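Local coordinates for TIR-NB-LRR type resistance protein RPV1 (Vitis rotundifolia, PDB 5KU7) that belongs to the TIR-NB-LRR class of plant disease-resistance proteins and is represented here by its TIR domain, a signalling module with a parallel beta sheet, at residues 8-13 against 61-66; 34-39 against 164-169; 17-22 against 65-70. One frame throughout, in Å; residues are numbered along the deposited sequence.

Interaction 1: 8-13 against 61-66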
loop_
_atom_site.group_PDB
_atom_site.type_symbol
_atom_site.label_atom_id
_atom_site.label_comp_id
_atom_site.label_asym_id
_atom_site.label_seq_id
_atom_site.Cartn_x
_atom_site.Cartn_y
_atom_site.Cartn_z
ATOM N N TYR A 8 -20.165 7.875 -12.429
ATOM C CA TYR A 8 -19.295 7.005 -11.647
ATOM C C TYR A 8 -20.058 6.238 -10.579
ATOM O O TYR A 8 -21.073 6.709 -10.067
ATOM C CB TYR A 8 -18.184 7.829 -10.997
ATOM C CG TYR A 8 -17.376 8.668 -11.979
ATOM C CD1 TYR A 8 -16.278 8.127 -12.629
ATOM C CD2 TYR A 8 -17.725 9.993 -12.264
ATOM C CE1 TYR A 8 -15.536 8.875 -13.516
ATOM C CE2 TYR A 8 -16.989 10.753 -13.157
ATOM C CZ TYR A 8 -15.894 10.184 -13.777
ATOM O OH TYR A 8 -15.142 10.911 -14.667
ATOM N N ASP A 9 -19.563 5.055 -10.237
ATOM C CA ASP A 9 -20.121 4.302 -9.118
ATOM C C ASP A 9 -19.605 4.847 -7.790
ATOM O O ASP A 9 -20.336 4.936 -6.807
ATOM C CB ASP A 9 -19.793 2.828 -9.285
ATOM C CG ASP A 9 -20.467 2.241 -10.505
ATOM O OD1 ASP A 9 -21.676 2.502 -10.684
ATOM O OD2 ASP A 9 -19.790 1.571 -11.308
ATOM N N VAL A 10 -18.336 5.235 -7.786
ATOM C CA VAL A 10 -17.677 5.719 -6.587
ATOM C C VAL A 10 -16.821 6.962 -6.839
ATOM O O VAL A 10 -16.031 7.023 -7.792
ATOM C CB VAL A 10 -16.779 4.630 -5.978
ATOM C CG1 VAL A 10 -15.862 5.225 -4.914
ATOM C CG2 VAL A 10 -17.637 3.513 -5.400
ATOM N N PHE A 11 -16.998 7.959 -5.979
ATOM C CA PHE A 11 -16.072 9.082 -5.909
ATOM C C PHE A 11 -15.140 8.837 -4.725
ATOM O O PHE A 11 -15.598 8.660 -3.590
ATOM C CB PHE A 11 -16.818 10.426 -5.773
ATOM C CG PHE A 11 -15.913 11.616 -5.626
ATOM C CD1 PHE A 11 -15.469 12.015 -4.375
ATOM C CD2 PHE A 11 -15.503 12.343 -6.740
ATOM C CE1 PHE A 11 -14.624 13.115 -4.231
ATOM C CE2 PHE A 11 -14.665 13.447 -6.603
ATOM C CZ PHE A 11 -14.226 13.828 -5.344
ATOM N N LEU A 12 -13.840 8.801 -5.004
ATOM C CA LEU A 12 -12.813 8.605 -3.987
ATOM C C LEU A 12 -12.334 9.907 -3.366
ATOM O O LEU A 12 -11.594 10.653 -4.001
ATOM C CB LEU A 12 -11.602 7.907 -4.588
ATOM C CG LEU A 12 -11.413 6.466 -4.212
ATOM C CD1 LEU A 12 -10.140 5.944 -4.871
ATOM C CD2 LEU A 12 -11.344 6.427 -2.684
ATOM N N SER A 13 -12.709 10.162 -2.118
ATOM C CA SER A 13 -12.206 11.333 -1.410
ATOM C C SER A 13 -11.075 10.939 -0.458
ATOM O O SER A 13 -11.234 10.062 0.384
ATOM C CB SER A 13 -13.342 12.024 -0.656
ATOM O OG SER A 13 -12.876 13.075 0.171
ATOM N N SER A 61 -21.675 10.800 -9.185
ATOM C CA SER A 61 -21.262 9.521 -8.618
ATOM C C SER A 61 -22.389 8.913 -7.792
ATOM O O SER A 61 -23.101 9.633 -7.097
ATOM C CB SER A 61 -20.003 9.692 -7.757
ATOM O OG SER A 61 -18.869 10.029 -8.551
ATOM N N ARG A 62 -22.557 7.591 -7.877
ATOM C CA ARG A 62 -23.584 6.893 -7.091
ATOM C C ARG A 62 -23.224 6.875 -5.615
ATOM O O ARG A 62 -24.095 6.831 -4.761
ATOM C CB ARG A 62 -23.783 5.462 -7.584
ATOM C CG ARG A 62 -24.314 5.348 -8.990
ATOM C CD ARG A 62 -24.294 3.906 -9.400
ATOM N NE ARG A 62 -25.082 3.109 -8.465
ATOM C CZ ARG A 62 -24.879 1.818 -8.209
ATOM N NH1 ARG A 62 -23.872 1.167 -8.796
ATOM N NH2 ARG A 62 -25.671 1.189 -7.337
ATOM N N SER A 63 -21.932 6.937 -5.316
ATOM C CA SER A 63 -21.495 6.967 -3.928
ATOM C C SER A 63 -20.125 7.587 -3.804
ATOM O O SER A 63 -19.441 7.819 -4.802
ATOM C CB SER A 63 -21.462 5.557 -3.332
ATOM O OG SER A 63 -20.444 4.775 -3.935
ATOM N N SER A 64 -19.728 7.854 -2.566
ATOM C CA SER A 64 -18.365 8.264 -2.267
ATOM C C SER A 64 -17.710 7.316 -1.248
ATOM O O SER A 64 -18.378 6.786 -0.355
ATOM C CB SER A 64 -18.334 9.698 -1.747
ATOM O OG SER A 64 -18.732 10.607 -2.752
ATOM N N VAL A 65 -16.410 7.085 -1.415
ATOM C CA VAL A 65 -15.608 6.391 -0.415
ATOM C C VAL A 65 -14.685 7.426 0.172
ATOM O O VAL A 65 -13.957 8.079 -0.569
ATOM C CB VAL A 65 -14.768 5.245 -1.000
ATOM C CG1 VAL A 65 -13.824 4.724 0.054
ATOM C CG2 VAL A 65 -15.642 4.129 -1.499
ATOM N N ILE A 66 -14.722 7.599 1.488
ATOM C CA ILE A 66 -13.865 8.584 2.121
ATOM C C ILE A 66 -12.702 7.920 2.832
ATOM O O ILE A 66 -12.896 7.111 3.737
ATOM C CB ILE A 66 -14.626 9.448 3.124
ATOM C CG1 ILE A 66 -15.552 10.436 2.396
ATOM C CG2 ILE A 66 -13.636 10.247 3.931
ATOM C CD1 ILE A 66 -16.851 9.854 1.952
#

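Interaction 2: 34-39 against 164-169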
loop_
_atom_site.group_PDB
_atom_site.type_symbol
_atom_site.label_atom_id
_atom_site.label_comp_id
_atom_site.label_asym_id
_atom_site.label_seq_id
_atom_site.Cartn_x
_atom_site.Cartn_y
_atom_site.Cartn_z
ATOM N N ARG A 34 -13.286 -4.842 -9.705
ATOM C CA ARG A 34 -14.623 -5.358 -9.418
ATOM C C ARG A 34 -15.673 -4.696 -10.301
ATOM O O ARG A 34 -16.865 -4.843 -10.073
ATOM C CB ARG A 34 -14.973 -5.150 -7.939
ATOM C CG ARG A 34 -14.474 -6.258 -7.044
ATOM C CD ARG A 34 -14.252 -5.761 -5.629
ATOM N NE ARG A 34 -13.670 -6.792 -4.763
ATOM C CZ ARG A 34 -12.361 -6.965 -4.571
ATOM N NH1 ARG A 34 -11.466 -6.176 -5.181
ATOM N NH2 ARG A 34 -11.943 -7.928 -3.764
ATOM N N GLY A 35 -15.227 -3.940 -11.293
ATOM C CA GLY A 35 -16.145 -3.286 -12.206
ATOM C C GLY A 35 -16.838 -2.090 -11.586
ATOM O O GLY A 35 -17.835 -1.595 -12.111
ATOM N N ILE A 36 -16.285 -1.604 -10.482
ATOM C CA ILE A 36 -16.780 -0.396 -9.840
ATOM C C ILE A 36 -16.130 0.846 -10.459
ATOM O O ILE A 36 -14.966 1.154 -10.196
ATOM C CB ILE A 36 -16.521 -0.432 -8.328
ATOM C CG1 ILE A 36 -17.119 -1.729 -7.744
ATOM C CG2 ILE A 36 -17.126 0.785 -7.664
ATOM C CD1 ILE A 36 -16.864 -1.970 -6.247
ATOM N N ARG A 37 -16.879 1.543 -11.316
ATOM C CA ARG A 37 -16.333 2.726 -11.974
ATOM C C ARG A 37 -16.069 3.835 -10.955
ATOM O O ARG A 37 -16.989 4.346 -10.334
ATOM C CB ARG A 37 -17.256 3.224 -13.085
ATOM C CG ARG A 37 -16.452 3.673 -14.292
ATOM C CD ARG A 37 -17.206 4.544 -15.269
ATOM N NE ARG A 37 -16.265 5.195 -16.183
ATOM C CZ ARG A 37 -16.588 6.132 -17.069
ATOM N NH1 ARG A 37 -17.847 6.545 -17.175
ATOM N NH2 ARG A 37 -15.651 6.659 -17.851
ATOM N N THR A 38 -14.807 4.222 -10.816
ATOM C CA THR A 38 -14.391 5.092 -9.728
ATOM C C THR A 38 -13.704 6.345 -10.200
ATOM O O THR A 38 -12.830 6.295 -11.063
ATOM C CB THR A 38 -13.443 4.334 -8.788
ATOM O OG1 THR A 38 -14.136 3.184 -8.300
ATOM C CG2 THR A 38 -12.995 5.206 -7.610
ATOM N N PHE A 39 -14.095 7.477 -9.626
ATOM C CA PHE A 39 -13.399 8.724 -9.918
ATOM C C PHE A 39 -12.349 8.975 -8.865
ATOM O O PHE A 39 -12.662 9.147 -7.686
ATOM C CB PHE A 39 -14.362 9.913 -9.987
ATOM C CG PHE A 39 -13.673 11.242 -10.251
ATOM C CD1 PHE A 39 -13.014 11.919 -9.225
ATOM C CD2 PHE A 39 -13.706 11.814 -11.512
ATOM C CE1 PHE A 39 -12.379 13.121 -9.457
ATOM C CE2 PHE A 39 -13.081 13.040 -11.762
ATOM C CZ PHE A 39 -12.419 13.691 -10.737
ATOM N N SER A 164 -17.611 -5.644 0.175
ATOM C CA SER A 164 -18.772 -5.051 0.811
ATOM C C SER A 164 -19.376 -3.918 -0.039
ATOM O O SER A 164 -20.591 -3.871 -0.242
ATOM C CB SER A 164 -18.382 -4.538 2.198
ATOM O OG SER A 164 -19.426 -3.778 2.772
ATOM N N ILE A 165 -18.524 -3.050 -0.585
ATOM C CA ILE A 165 -18.989 -1.948 -1.435
ATOM C C ILE A 165 -19.639 -2.489 -2.703
ATOM O O ILE A 165 -20.667 -1.978 -3.164
ATOM C CB ILE A 165 -17.832 -0.986 -1.807
ATOM C CG1 ILE A 165 -17.383 -0.207 -0.573
ATOM C CG2 ILE A 165 -18.258 0.015 -2.886
ATOM C CD1 ILE A 165 -16.190 0.681 -0.843
ATOM N N PHE A 166 -19.046 -3.531 -3.270
ATOM C CA PHE A 166 -19.655 -4.164 -4.427
ATOM C C PHE A 166 -21.058 -4.699 -4.119
ATOM O O PHE A 166 -22.002 -4.361 -4.826
ATOM C CB PHE A 166 -18.765 -5.286 -4.964
ATOM C CG PHE A 166 -19.378 -6.035 -6.126
ATOM C CD1 PHE A 166 -20.063 -7.228 -5.919
ATOM C CD2 PHE A 166 -19.258 -5.564 -7.415
ATOM C CE1 PHE A 166 -20.611 -7.934 -6.983
ATOM C CE2 PHE A 166 -19.815 -6.262 -8.485
ATOM C CZ PHE A 166 -20.494 -7.447 -8.265
ATOM N N ARG A 167 -21.196 -5.498 -3.057
ATOM C CA ARG A 167 -22.495 -6.042 -2.685
ATOM C C ARG A 167 -23.507 -4.912 -2.422
ATOM O O ARG A 167 -24.660 -4.995 -2.838
ATOM C CB ARG A 167 -22.397 -6.952 -1.444
ATOM C CG ARG A 167 -23.744 -7.641 -1.141
ATOM C CD ARG A 167 -23.819 -8.367 0.207
ATOM N NE ARG A 167 -23.318 -9.740 0.176
ATOM C CZ ARG A 167 -23.792 -10.725 0.940
ATOM N NH1 ARG A 167 -24.797 -10.499 1.781
ATOM N NH2 ARG A 167 -23.274 -11.945 0.855
ATOM N N GLN A 168 -23.078 -3.850 -1.743
ATOM C CA GLN A 168 -24.011 -2.783 -1.392
ATOM C C GLN A 168 -24.434 -1.986 -2.630
ATOM O O GLN A 168 -25.616 -1.686 -2.790
ATOM C CB GLN A 168 -23.412 -1.838 -0.344
ATOM C CG GLN A 168 -23.154 -2.492 1.003
ATOM C CD GLN A 168 -22.751 -1.507 2.076
ATOM O OE1 GLN A 168 -23.532 -0.639 2.468
ATOM N NE2 GLN A 168 -21.533 -1.658 2.585
ATOM N N LEU A 169 -23.512 -1.742 -3.554
ATOM C CA LEU A 169 -23.864 -0.953 -4.735
ATOM C C LEU A 169 -24.663 -1.793 -5.700
ATOM O O LEU A 169 -25.510 -1.280 -6.425
ATOM C CB LEU A 169 -22.626 -0.408 -5.448
ATOM C CG LEU A 169 -21.839 0.661 -4.697
ATOM C CD1 LEU A 169 -20.704 1.096 -5.577
ATOM C CD2 LEU A 169 -22.775 1.849 -4.366
#

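Interaction 3: 17-22 against 65-70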
loop_
_atom_site.group_PDB
_atom_site.type_symbol
_atom_site.label_atom_id
_atom_site.label_comp_id
_atom_site.label_asym_id
_atom_site.label_seq_id
_atom_site.Cartn_x
_atom_site.Cartn_y
_atom_site.Cartn_z
ATOM N N GLU A 17 -1.609 13.984 0.172
ATOM C CA GLU A 17 -0.369 13.945 0.927
ATOM C C GLU A 17 -0.248 12.725 1.845
ATOM O O GLU A 17 0.848 12.248 2.099
ATOM C CB GLU A 17 -0.235 15.237 1.738
ATOM C CG GLU A 17 1.191 15.648 2.023
ATOM C CD GLU A 17 1.280 16.922 2.842
ATOM O OE1 GLU A 17 0.890 16.909 4.033
ATOM O OE2 GLU A 17 1.752 17.942 2.288
ATOM N N ASP A 18 -1.359 12.214 2.353
ATOM C CA ASP A 18 -1.278 11.032 3.216
ATOM C C ASP A 18 -1.231 9.730 2.421
ATOM O O ASP A 18 -0.383 8.883 2.673
ATOM C CB ASP A 18 -2.466 10.960 4.176
ATOM C CG ASP A 18 -2.470 12.058 5.200
ATOM O OD1 ASP A 18 -1.388 12.601 5.503
ATOM O OD2 ASP A 18 -3.571 12.378 5.708
ATOM N N THR A 19 -2.130 9.576 1.451
ATOM C CA THR A 19 -2.425 8.247 0.906
ATOM C C THR A 19 -2.508 8.165 -0.614
ATOM O O THR A 19 -2.941 7.136 -1.139
ATOM C CB THR A 19 -3.788 7.743 1.425
ATOM O OG1 THR A 19 -4.809 8.637 0.955
ATOM C CG2 THR A 19 -3.826 7.690 2.958
ATOM N N ARG A 20 -2.138 9.234 -1.326
ATOM C CA ARG A 20 -2.358 9.268 -2.777
ATOM C C ARG A 20 -1.692 8.107 -3.500
ATOM O O ARG A 20 -2.308 7.415 -4.313
ATOM C CB ARG A 20 -1.820 10.558 -3.410
ATOM C CG ARG A 20 -1.892 10.521 -4.963
ATOM C CD ARG A 20 -1.465 11.867 -5.599
ATOM N NE ARG A 20 -2.419 12.935 -5.321
ATOM C CZ ARG A 20 -3.539 13.142 -6.001
ATOM N NH1 ARG A 20 -3.856 12.345 -7.014
ATOM N NH2 ARG A 20 -4.351 14.145 -5.665
ATOM N N TYR A 21 -0.412 7.920 -3.217
ATOM C CA TYR A 21 0.391 7.012 -3.992
ATOM C C TYR A 21 0.378 5.599 -3.471
ATOM O O TYR A 21 0.850 4.700 -4.151
ATOM C CB TYR A 21 1.829 7.522 -4.060
ATOM C CG TYR A 21 1.897 8.807 -4.814
ATOM C CD1 TYR A 21 1.606 8.843 -6.165
ATOM C CD2 TYR A 21 2.191 10.000 -4.167
ATOM C CE1 TYR A 21 1.650 10.024 -6.866
ATOM C CE2 TYR A 21 2.243 11.185 -4.859
ATOM C CZ TYR A 21 1.967 11.191 -6.207
ATOM O OH TYR A 21 2.008 12.377 -6.896
ATOM N N ASN A 22 -0.144 5.387 -2.271
ATOM C CA ASN A 22 -0.122 4.030 -1.744
ATOM C C ASN A 22 -1.535 3.505 -1.499
ATOM O O ASN A 22 -2.145 2.946 -2.419
ATOM C CB ASN A 22 0.769 3.947 -0.483
ATOM C CG ASN A 22 0.720 5.215 0.364
ATOM O OD1 ASN A 22 -0.313 5.563 0.941
ATOM N ND2 ASN A 22 1.858 5.887 0.474
ATOM N N VAL A 65 -16.410 7.085 -1.415
ATOM C CA VAL A 65 -15.608 6.391 -0.415
ATOM C C VAL A 65 -14.685 7.426 0.172
ATOM O O VAL A 65 -13.957 8.079 -0.569
ATOM C CB VAL A 65 -14.768 5.245 -1.000
ATOM C CG1 VAL A 65 -13.824 4.724 0.054
ATOM C CG2 VAL A 65 -15.642 4.129 -1.499
ATOM N N ILE A 66 -14.722 7.599 1.488
ATOM C CA ILE A 66 -13.865 8.584 2.121
ATOM C C ILE A 66 -12.702 7.920 2.832
ATOM O O ILE A 66 -12.896 7.111 3.737
ATOM C CB ILE A 66 -14.626 9.448 3.124
ATOM C CG1 ILE A 66 -15.552 10.436 2.396
ATOM C CG2 ILE A 66 -13.636 10.247 3.931
ATOM C CD1 ILE A 66 -16.851 9.854 1.952
ATOM N N VAL A 67 -11.490 8.234 2.392
ATOM C CA VAL A 67 -10.302 7.758 3.073
ATOM C C VAL A 67 -9.889 8.799 4.096
ATOM O O VAL A 67 -9.084 9.691 3.815
ATOM C CB VAL A 67 -9.158 7.485 2.097
ATOM C CG1 VAL A 67 -7.938 6.901 2.832
ATOM C CG2 VAL A 67 -9.631 6.553 0.996
ATOM N N PHE A 68 -10.505 8.728 5.267
ATOM C CA PHE A 68 -10.083 9.569 6.372
ATOM C C PHE A 68 -8.681 9.137 6.792
ATOM O O PHE A 68 -8.446 7.968 7.134
ATOM C CB PHE A 68 -11.051 9.466 7.551
ATOM C CG PHE A 68 -12.337 10.232 7.360
ATOM C CD1 PHE A 68 -12.317 11.597 7.095
ATOM C CD2 PHE A 68 -13.561 9.592 7.451
ATOM C CE1 PHE A 68 -13.510 12.320 6.929
ATOM C CE2 PHE A 68 -14.742 10.304 7.286
ATOM C CZ PHE A 68 -14.710 11.674 7.016
ATOM N N SER A 69 -7.752 10.081 6.746
ATOM C CA SER A 69 -6.372 9.833 7.143
ATOM C C SER A 69 -5.935 10.988 8.029
ATOM O O SER A 69 -6.638 11.998 8.125
ATOM C CB SER A 69 -5.461 9.690 5.916
ATOM O OG SER A 69 -5.604 10.805 5.046
ATOM N N GLU A 70 -4.763 10.847 8.632
ATOM C CA GLU A 70 -4.284 11.745 9.681
ATOM C C GLU A 70 -4.472 13.237 9.387
ATOM O O GLU A 70 -4.843 14.009 10.284
ATOM C CB GLU A 70 -2.803 11.467 9.952
ATOM C CG GLU A 70 -2.285 12.029 11.277
ATOM C CD GLU A 70 -0.772 11.963 11.378
ATOM O OE1 GLU A 70 -0.140 11.524 10.400
ATOM O OE2 GLU A 70 -0.216 12.329 12.434
#

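Interaction 1: 8-13 against 61-66
Four backbone hydrogen bonds join Y8-S13 to S61-I66 in parallel register. At the start R62 N gives its hydrogen to Y8 O at 2.8 Å. F11 lies between two bonds, its N reaching S63 O at 2.7 Å and its O receiving V65 N at 2.8 Å; S13 N then meets V65 O at 2.9 Å. Where the chain turns at D9 and R62, side chains join in. S63 holds OG between its own N and carbonyl carbon (chi1 68°), and from there the hydroxyl donates to D9 O at 2.9 Å. D9 OD1 takes R62 NH1 in a salt bridge of 3.2 Å; the N-H points nearly straight at OD1, which lies in the guanidinium plane, while the carboxylate stands 88° to it and is met from above its own plane. D9 OD2 is engaged by R37 N and R62 NH2 by L169 O. On one face V10 CG1 packs on V65 CG2 at 3.6 Å; on the other, S61 OG and S64 OG border F11 and bond A57 O and H94 NE2, respectively, and S13 OG bonds Y72 OH and E81 OE1. Neighbouring parallel strands paired in this way form the centre of the flavodoxin-like TIR sheet.

Interaction 2: 34-39 against 164-169
With its CG1 branch beside the backbone N (chi1 -54°) and the chain extended beyond it (chi2 176°), I36 carries CD1 from the loop onto the helical residues 164-169. F166 answers with its ring anti to its own backbone N (chi1 177°), which stands the phenyl up beside R34. The end of I36 thus settles at the base of that side chain: CD1 is 4.0 Å from F166 CB and 4.1 Å from I165 CG2. Its other branch diverges, I36 CG2 touching L169 CD1 at 4.2 Å as the two side chains cross at about a right angle. One isoleucine therefore spans three helical residues. The F166 ring receives I36 CG1 near its plane, at the edge, while R34 O approaches CE2 obliquely at 3.6 Å. The isoleucine contacts are dispersive, and polar groups find partners around them: R34 NE bonds N163 OD1, NH1 bonds A30 O, and T38 OG1 donates to I36 O at 2.9 Å. G35, at positive phi, is the C-prime residue of the Schellman motif ending helix 23-33. The loop leaving that helix lies against helix 154-175 before entering strand 38-39, while I36 also touches V10 of strand 8-14 and L169 reaches F97 of strand 95-101.

Interaction 3: 17-22 against 65-70
D18 and S69 face each other, with the carboxylate of one directed at the hydroxyl of the other. S69 OG donates at 2.7 Å to D18 OD2, which accepts through its anti lone pair, the one turned away from OD1. The serine achieves this with chi1 at 53°, which tucks OG back over its own backbone, the aspartate with CG beside its own N (chi1 -67°). The approach runs along one flank of the acid, from CB to OD2: S69 OG also lies 3.3 Å from D18 CB. D18 OD2 has a second donor in N71 N, just after 65-70, so two hydrogen bonds grip one oxygen and help to fix the carboxylate's rotation. The carboxylate of E70 is close by too, with 5.2 Å between D18 OD1 and E70 OE1, a spacing at which like charges might mildly disfavour each other.

T19 reaches toward V67 tip to tip, OG1 lying 4.0 Å from V67 CG1, while its methyl CG2 packs against S69 CB at 3.9 Å. The hydroxyl's polar need is met by T24 OG1. E17 N and R20 NH2 bond malonic acid, probably from the crystallisation liquor, and R20 NH1 bonds Y153 OH of the second subunit. The contact sets the short helix 16-19 over the C-terminal end of strand 61-68, where V67 also packs on helix 23-33 and T19 touches Y101 of strand 95-101.

In the fold
From the N terminus, strand 8-14 enters the sheet first and runs into helix 16-19; after helix 23-33 the chain passes through 34-39 and, later, helix 52-59 to strand 61-68. There interaction 1 closes a loop of 47 residues, within which the shorter loop of interaction 3 begins; both end on strand 61-68, sharing V65 and I66. Interaction 2 crosses both, since 34-39 lies inside their loops and its partner, 164-169, comes 124 residues later on the last helix. Together they join the central strands to the short helix above their C-terminal ends and to helix 154-175. Interactions 1 and 2 meet where F11 packs on F39; I165 packing on V65 links interactions 2 and 3.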